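Local coordinates for protein putative lipase/esterase (Lactobacillus plantarum WCFS1, PDB 3BXP) that is a putative carboxylesterase of the alpha/beta-hydrolase superfamily that probably hydrolyses ester bonds, at residues 187-198 and 210-220. Sequence-based numbering, arbitrary orientation.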
loop_
_atom_site.group_PDB
_atom_site.type_symbol
_atom_site.label_atom_id
_atom_site.label_comp_id
_atom_site.label_asym_id
_atom_site.label_seq_id
_atom_site.Cartn_x
_atom_site.Cartn_y
_atom_site.Cartn_z
ATOM N N VAL B 187 -8.548 -16.939 0.225
ATOM C CA VAL B 187 -8.083 -16.332 1.475
ATOM C C VAL B 187 -9.076 -16.694 2.602
ATOM O O VAL B 187 -10.294 -16.679 2.396
ATOM C CB VAL B 187 -7.929 -14.794 1.372
ATOM C CG1 VAL B 187 -7.647 -14.161 2.752
ATOM C CG2 VAL B 187 -6.829 -14.432 0.310
ATOM N N THR B 188 -8.521 -17.038 3.758
ATOM C CA THR B 188 -9.303 -17.280 4.986
ATOM C C THR B 188 -8.446 -16.759 6.164
ATOM O O THR B 188 -7.321 -16.338 5.979
ATOM C CB THR B 188 -9.606 -18.783 5.228
ATOM O OG1 THR B 188 -8.404 -19.464 5.633
ATOM C CG2 THR B 188 -10.226 -19.457 3.972
ATOM N N PRO B 189 -9.018 -16.711 7.359
ATOM C CA PRO B 189 -8.208 -16.237 8.469
ATOM C C PRO B 189 -6.983 -17.106 8.724
ATOM O O PRO B 189 -6.093 -16.700 9.478
ATOM C CB PRO B 189 -9.211 -16.291 9.633
ATOM C CG PRO B 189 -10.490 -15.978 8.951
ATOM C CD PRO B 189 -10.433 -16.819 7.730
ATOM N N ALA B 190 -6.936 -18.277 8.105
ATOM C CA ALA B 190 -5.800 -19.213 8.246
ATOM C C ALA B 190 -4.615 -18.877 7.323
ATOM O O ALA B 190 -3.528 -19.441 7.460
ATOM C CB ALA B 190 -6.262 -20.659 7.978
ATOM N N SER B 191 -4.849 -18.013 6.337
ATOM C CA SER B 191 -3.806 -17.634 5.381
ATOM C C SER B 191 -2.649 -17.016 6.182
ATOM O O SER B 191 -2.898 -16.301 7.155
ATOM C CB SER B 191 -4.314 -16.630 4.341
ATOM O OG SER B 191 -5.253 -17.237 3.465
ATOM N N LYS B 192 -1.398 -17.268 5.797
ATOM C CA LYS B 192 -0.259 -16.682 6.551
ATOM C C LYS B 192 -0.112 -15.216 6.144
ATOM O O LYS B 192 -0.560 -14.797 5.077
ATOM C CB LYS B 192 1.056 -17.393 6.260
ATOM C CG LYS B 192 1.076 -18.874 6.524
ATOM C CD LYS B 192 0.704 -19.200 7.964
ATOM C CE LYS B 192 0.606 -20.738 8.143
ATOM N NZ LYS B 192 0.413 -21.142 9.567
ATOM N N PRO B 193 0.520 -14.409 7.000
ATOM C CA PRO B 193 0.714 -12.996 6.716
ATOM C C PRO B 193 1.451 -12.731 5.385
ATOM O O PRO B 193 2.331 -13.484 4.953
ATOM C CB PRO B 193 1.564 -12.528 7.911
ATOM C CG PRO B 193 1.141 -13.403 8.986
ATOM C CD PRO B 193 1.022 -14.757 8.327
ATOM N N ALA B 194 1.127 -11.583 4.811
ATOM C CA ALA B 194 1.702 -11.218 3.546
ATOM C C ALA B 194 2.170 -9.757 3.479
ATOM O O ALA B 194 1.540 -8.854 3.975
ATOM C CB ALA B 194 0.696 -11.512 2.402
ATOM N N PHE B 195 3.300 -9.593 2.841
ATOM C CA PHE B 195 3.783 -8.300 2.376
ATOM C C PHE B 195 3.615 -8.285 0.889
ATOM O O PHE B 195 4.197 -9.084 0.146
ATOM C CB PHE B 195 5.269 -8.136 2.788
ATOM C CG PHE B 195 5.917 -6.821 2.359
ATOM C CD1 PHE B 195 6.425 -6.629 1.085
ATOM C CD2 PHE B 195 6.069 -5.793 3.271
ATOM C CE1 PHE B 195 6.988 -5.450 0.727
ATOM C CE2 PHE B 195 6.637 -4.611 2.894
ATOM C CZ PHE B 195 7.102 -4.434 1.604
ATOM N N VAL B 196 2.837 -7.328 0.425
ATOM C CA VAL B 196 2.524 -7.184 -0.992
ATOM C C VAL B 196 3.005 -5.802 -1.467
ATOM O O VAL B 196 2.805 -4.781 -0.802
ATOM C CB VAL B 196 0.996 -7.324 -1.206
ATOM C CG1 VAL B 196 0.580 -7.255 -2.670
ATOM C CG2 VAL B 196 0.421 -8.573 -0.559
ATOM N N TRP B 197 3.642 -5.778 -2.611
ATOM C CA TRP B 197 4.034 -4.498 -3.269
ATOM C C TRP B 197 3.833 -4.575 -4.754
ATOM O O TRP B 197 3.863 -5.656 -5.371
ATOM C CB TRP B 197 5.469 -4.062 -2.921
ATOM C CG TRP B 197 6.513 -4.864 -3.576
ATOM C CD1 TRP B 197 7.030 -6.053 -3.126
ATOM C CD2 TRP B 197 7.175 -4.592 -4.824
ATOM N NE1 TRP B 197 7.960 -6.518 -3.990
ATOM C CE2 TRP B 197 8.067 -5.648 -5.053
ATOM C CE3 TRP B 197 7.072 -3.591 -5.784
ATOM C CZ2 TRP B 197 8.875 -5.696 -6.185
ATOM C CZ3 TRP B 197 7.903 -3.639 -6.897
ATOM C CH2 TRP B 197 8.781 -4.682 -7.084
ATOM N N GLN B 198 3.585 -3.414 -5.338
ATOM C CA GLN B 198 3.503 -3.306 -6.786
ATOM C C GLN B 198 3.722 -1.878 -7.169
ATOM O O GLN B 198 3.709 -1.006 -6.333
ATOM C CB GLN B 198 2.143 -3.796 -7.283
ATOM C CG GLN B 198 1.979 -3.835 -8.809
ATOM C CD GLN B 198 0.845 -4.747 -9.260
ATOM O OE1 GLN B 198 -0.063 -5.060 -8.487
ATOM N NE2 GLN B 198 0.858 -5.120 -10.529
ATOM N N SER B 210 -3.160 -7.055 -7.205
ATOM C CA SER B 210 -2.725 -6.939 -5.812
ATOM C C SER B 210 -3.855 -6.365 -4.943
ATOM O O SER B 210 -3.984 -6.727 -3.778
ATOM C CB SER B 210 -1.412 -6.152 -5.682
ATOM O OG SER B 210 -1.512 -4.856 -6.254
ATOM N N LEU B 211 -4.627 -5.437 -5.494
ATOM C CA LEU B 211 -5.742 -4.821 -4.756
ATOM C C LEU B 211 -6.719 -5.922 -4.348
ATOM O O LEU B 211 -7.258 -5.931 -3.267
ATOM C CB LEU B 211 -6.466 -3.794 -5.646
ATOM C CG LEU B 211 -5.700 -2.497 -5.864
ATOM C CD1 LEU B 211 -6.269 -1.734 -7.063
ATOM C CD2 LEU B 211 -5.726 -1.585 -4.584
ATOM N N LYS B 212 -6.942 -6.855 -5.248
ATOM C CA LYS B 212 -7.882 -7.967 -4.989
ATOM C C LYS B 212 -7.367 -8.868 -3.839
ATOM O O LYS B 212 -8.123 -9.202 -2.918
ATOM C CB LYS B 212 -8.092 -8.808 -6.250
ATOM C CG LYS B 212 -8.963 -8.179 -7.276
ATOM C CD LYS B 212 -8.857 -8.890 -8.634
ATOM C CE LYS B 212 -9.979 -8.564 -9.597
ATOM N NZ LYS B 212 -11.169 -9.521 -9.412
ATOM N N TYR B 213 -6.101 -9.246 -3.857
ATOM C CA TYR B 213 -5.563 -10.121 -2.791
ATOM C C TYR B 213 -5.569 -9.358 -1.438
ATOM O O TYR B 213 -5.939 -9.871 -0.377
ATOM C CB TYR B 213 -4.132 -10.558 -3.143
ATOM C CG TYR B 213 -3.662 -11.664 -2.269
ATOM C CD1 TYR B 213 -4.281 -12.885 -2.293
ATOM C CD2 TYR B 213 -2.602 -11.491 -1.382
ATOM C CE1 TYR B 213 -3.881 -13.941 -1.465
ATOM C CE2 TYR B 213 -2.198 -12.530 -0.546
ATOM C CZ TYR B 213 -2.829 -13.746 -0.596
ATOM O OH TYR B 213 -2.408 -14.780 0.258
ATOM N N VAL B 214 -5.120 -8.107 -1.457
ATOM C CA VAL B 214 -5.088 -7.305 -0.226
ATOM C C VAL B 214 -6.494 -7.097 0.343
ATOM O O VAL B 214 -6.700 -7.202 1.547
ATOM C CB VAL B 214 -4.313 -5.988 -0.422
ATOM C CG1 VAL B 214 -4.324 -5.110 0.852
ATOM C CG2 VAL B 214 -2.833 -6.334 -0.848
ATOM N N GLN B 215 -7.468 -6.822 -0.518
ATOM C CA GLN B 215 -8.824 -6.664 -0.030
ATOM C C GLN B 215 -9.230 -7.865 0.785
ATOM O O GLN B 215 -9.755 -7.757 1.880
ATOM C CB GLN B 215 -9.777 -6.463 -1.206
ATOM C CG GLN B 215 -11.262 -6.524 -0.864
ATOM C CD GLN B 215 -11.833 -7.936 -0.825
ATOM O OE1 GLN B 215 -11.496 -8.786 -1.656
ATOM N NE2 GLN B 215 -12.699 -8.186 0.144
ATOM N N ALA B 216 -8.946 -9.036 0.237
ATOM C CA ALA B 216 -9.451 -10.302 0.823
ATOM C C ALA B 216 -8.732 -10.589 2.125
ATOM O O ALA B 216 -9.324 -11.078 3.081
ATOM C CB ALA B 216 -9.227 -11.488 -0.177
HETATM N N MSE B 217 -7.432 -10.308 2.142
HETATM C CA MSE B 217 -6.672 -10.511 3.348
HETATM C C MSE B 217 -7.159 -9.625 4.465
HETATM O O MSE B 217 -7.288 -10.093 5.623
HETATM C CB MSE B 217 -5.183 -10.220 3.112
HETATM C CG MSE B 217 -4.521 -11.233 2.270
HETATM SE SE MSE B 217 -4.159 -12.950 3.090
HETATM C CE MSE B 217 -2.411 -12.550 3.734
ATOM N N LEU B 218 -7.399 -8.353 4.133
ATOM C CA LEU B 218 -7.849 -7.386 5.114
ATOM C C LEU B 218 -9.258 -7.764 5.548
ATOM O O LEU B 218 -9.634 -7.568 6.710
ATOM C CB LEU B 218 -7.841 -5.944 4.555
ATOM C CG LEU B 218 -6.516 -5.237 4.283
ATOM C CD1 LEU B 218 -6.730 -3.982 3.392
ATOM C CD2 LEU B 218 -5.840 -4.879 5.581
ATOM N N GLN B 219 -10.056 -8.283 4.633
ATOM C CA GLN B 219 -11.423 -8.693 4.985
ATOM C C GLN B 219 -11.421 -9.798 6.083
ATOM O O GLN B 219 -12.257 -9.818 6.995
ATOM C CB GLN B 219 -12.169 -9.142 3.719
ATOM C CG GLN B 219 -13.641 -9.570 3.905
ATOM C CD GLN B 219 -14.557 -8.455 4.436
ATOM O OE1 GLN B 219 -14.501 -7.293 3.998
ATOM N NE2 GLN B 219 -15.435 -8.820 5.368
ATOM N N HIS B 220 -10.438 -10.666 6.020
ATOM C CA HIS B 220 -10.308 -11.804 6.933
ATOM C C HIS B 220 -9.327 -11.499 8.052
ATOM O O HIS B 220 -8.951 -12.387 8.830
ATOM C CB HIS B 220 -9.885 -13.037 6.144
ATOM C CG HIS B 220 -10.980 -13.583 5.280
ATOM N ND1 HIS B 220 -11.030 -13.400 3.916
ATOM C CD2 HIS B 220 -12.085 -14.296 5.604
ATOM C CE1 HIS B 220 -12.128 -13.957 3.441
ATOM N NE2 HIS B 220 -12.782 -14.508 4.439
HETATM O O HOH W 1 -4.055 -16.684 0.947
#
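One face of the His220 imidazole lies against the 187-198 backbone: Val187 O sits 3.4 Å from His220 CE1, and Thr188 CA makes a CH-pi contact over the same face, while Pro189 CD approaches the ring obliquely. Just past the helix, the ring turns back so that His220 ND1 donates to Ala216 O at 3.0 Å; His220 N reaches that oxygen from the opposite face of its carbonyl plane. With an alanine here, Val187 O, Thr188 CA and the Pro189 ring would probably lose the flat surface they pack on, and Ala216 O would keep only the backbone donor of the two described. On Tyr213, Met217 CG lies over one face, Ala194 CB and Val196 CG2 stand at the edge, and Val187 CG2 comes in obliquely, 3.5 Å from Tyr213 CE1. The Tyr213 hydroxyl is held by Asn127 and by a water shared with Ser191 OG. Met217, present as selenomethionine, is bent at chi2 (-74°) and chi3 (-91°) and tucks its CE 3.5 Å from Ala194 CB. At the far end, Ser210 OG donates to Gln198 OE1 in the carbonyl plane (2.7 Å). Strand 194-198 and helix 210-219 run roughly antiparallel (154°); strand 194-199, helix 208-219 and strand 224-229 form a beta-alpha-beta unit at one end of the central sheet, as in alpha/beta-hydrolases.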